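Local atomic coordinates of lactate dehydrogenase (Eimeria maxima, PDB entry 6CT6), a protein that probably catalyses the NADH-dependent reduction of pyruvate to lactate and its reversal, here caught with NADH and the pyruvate analogue oxamate bound. Residues L33-L38 with G63-G68. Numbering follows the deposited sequence.
Sequences LGDVVL and GITVYG
Asp35 reaches across to the backbone of Thr65, where OD1 accepts the Thr65 N-H over 3.0 Å. The bond is straight at the hydrogen (174°), yet the donor stands 51° out of the carboxylate plane. Having CG beside its own backbone N (chi1 -75°) carries the carboxylate to Thr65; OD1 also forms a salt bridge with Arg9. OD2 accepts from Asn7 ND2 and from two waters; one water in turn accepts from Thr65 OG1, the other from Tyr67 OH. Thr65 CG2 sits 3.4 Å above the Tyr67 ring plane, offset toward the rim, while the ring's edge carbon CD2 lies 3.3 Å from Val36 O. That carbonyl accepts the Tyr67 N-H, and the parallel pairing is completed by Val36 N to Thr65 O and Leu38 N to Tyr67 O at 2.7 Å. On the face opposite Val37 and Tyr67, Val66 turns CG2 toward Val36 CB (4.1 Å) and CG1 toward Leu38 CD1 (3.9 Å). Strand 35-39, helix 45-59 and strand 66-69 make one right-handed beta-alpha-beta crossover of the Rossmann fold, the helix covering Val66 and Leu38; helix 19-31 packs on Val36, and strand 35-39 lies between strand 11-15 and the chain's outermost strand 66-69.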
loop_
_atom_site.group_PDB
_atom_site.type_symbol
_atom_site.label_atom_id
_atom_site.label_comp_id
_atom_site.label_asym_id
_atom_site.label_seq_id
_atom_site.Cartn_x
_atom_site.Cartn_y
_atom_site.Cartn_z
ATOM N N LEU B 33 -13.553 -5.325 -1.102
ATOM C CA LEU B 33 -13.650 -6.521 -1.927
ATOM C C LEU B 33 -14.100 -7.728 -1.119
ATOM O O LEU B 33 -14.803 -8.597 -1.647
ATOM C CB LEU B 33 -12.305 -6.798 -2.598
ATOM C CG LEU B 33 -12.288 -7.955 -3.592
ATOM C CD1 LEU B 33 -13.319 -7.745 -4.698
ATOM C CD2 LEU B 33 -10.901 -8.099 -4.178
ATOM N N GLY B 34 -13.720 -7.787 0.149
ATOM C CA GLY B 34 -14.096 -8.886 1.013
ATOM C C GLY B 34 -13.253 -8.853 2.266
ATOM O O GLY B 34 -12.305 -8.072 2.388
ATOM N N ASP B 35 -13.626 -9.704 3.216
ATOM C CA ASP B 35 -12.811 -9.869 4.409
ATOM C C ASP B 35 -11.533 -10.627 4.065
ATOM O O ASP B 35 -11.483 -11.408 3.109
ATOM C CB ASP B 35 -13.598 -10.591 5.503
ATOM C CG ASP B 35 -14.629 -9.691 6.170
ATOM O OD1 ASP B 35 -14.558 -8.453 5.994
ATOM O OD2 ASP B 35 -15.507 -10.222 6.882
ATOM N N VAL B 36 -10.488 -10.382 4.853
ATOM C CA VAL B 36 -9.134 -10.820 4.532
ATOM C C VAL B 36 -8.518 -11.480 5.756
ATOM O O VAL B 36 -8.710 -11.011 6.883
ATOM C CB VAL B 36 -8.253 -9.632 4.084
ATOM C CG1 VAL B 36 -6.821 -10.082 3.803
ATOM C CG2 VAL B 36 -8.848 -8.944 2.870
ATOM N N VAL B 37 -7.769 -12.560 5.538
ATOM C CA VAL B 37 -6.838 -13.074 6.538
ATOM C C VAL B 37 -5.424 -12.952 5.990
ATOM O O VAL B 37 -5.118 -13.462 4.905
ATOM C CB VAL B 37 -7.145 -14.525 6.957
ATOM C CG1 VAL B 37 -7.077 -15.489 5.779
ATOM C CG2 VAL B 37 -6.168 -14.948 8.052
ATOM N N LEU B 38 -4.572 -12.264 6.741
ATOM C CA LEU B 38 -3.141 -12.209 6.476
ATOM C C LEU B 38 -2.478 -13.341 7.250
ATOM O O LEU B 38 -2.377 -13.281 8.479
ATOM C CB LEU B 38 -2.572 -10.860 6.899
ATOM C CG LEU B 38 -2.706 -9.687 5.934
ATOM C CD1 LEU B 38 -2.402 -8.399 6.673
ATOM C CD2 LEU B 38 -1.771 -9.868 4.752
ATOM N N GLY B 63 -16.500 -1.418 7.071
ATOM C CA GLY B 63 -16.246 -2.387 8.117
ATOM C C GLY B 63 -15.592 -3.659 7.621
ATOM O O GLY B 63 -15.807 -4.734 8.190
ATOM N N ILE B 64 -14.795 -3.555 6.555
ATOM C CA ILE B 64 -13.977 -4.684 6.132
ATOM C C ILE B 64 -13.090 -5.101 7.295
ATOM O O ILE B 64 -12.477 -4.260 7.962
ATOM C CB ILE B 64 -13.139 -4.310 4.896
ATOM C CG1 ILE B 64 -14.029 -4.107 3.661
ATOM C CG2 ILE B 64 -12.061 -5.363 4.620
ATOM C CD1 ILE B 64 -14.722 -5.366 3.141
ATOM N N THR B 65 -13.021 -6.403 7.550
ATOM C CA THR B 65 -12.196 -6.944 8.621
ATOM C C THR B 65 -10.984 -7.649 8.029
ATOM O O THR B 65 -11.125 -8.513 7.158
ATOM C CB THR B 65 -12.990 -7.917 9.497
ATOM O OG1 THR B 65 -14.143 -7.252 10.032
ATOM C CG2 THR B 65 -12.133 -8.421 10.655
ATOM N N VAL B 66 -9.797 -7.274 8.501
ATOM C CA VAL B 66 -8.560 -7.984 8.194
ATOM C C VAL B 66 -8.112 -8.698 9.460
ATOM O O VAL B 66 -7.999 -8.074 10.522
ATOM C CB VAL B 66 -7.464 -7.034 7.678
ATOM C CG1 VAL B 66 -6.201 -7.814 7.322
ATOM C CG2 VAL B 66 -7.952 -6.250 6.470
ATOM N N TYR B 67 -7.882 -10.003 9.351
ATOM C CA TYR B 67 -7.391 -10.830 10.442
ATOM C C TYR B 67 -5.930 -11.192 10.196
ATOM O O TYR B 67 -5.495 -11.333 9.049
ATOM C CB TYR B 67 -8.200 -12.126 10.573
ATOM C CG TYR B 67 -9.708 -11.982 10.642
ATOM C CD1 TYR B 67 -10.367 -11.923 11.866
ATOM C CD2 TYR B 67 -10.478 -11.948 9.484
ATOM C CE1 TYR B 67 -11.747 -11.811 11.935
ATOM C CE2 TYR B 67 -11.859 -11.835 9.544
ATOM C CZ TYR B 67 -12.487 -11.768 10.774
ATOM O OH TYR B 67 -13.856 -11.655 10.844
ATOM N N GLY B 68 -5.177 -11.343 11.281
ATOM C CA GLY B 68 -3.828 -11.901 11.237
ATOM C C GLY B 68 -3.814 -13.286 11.866
ATOM O O GLY B 68 -4.488 -13.522 12.873
HETATM O O HOH W 1 -16.468 -8.810 9.163
HETATM O O HOH W 2 -15.089 -12.623 8.222
#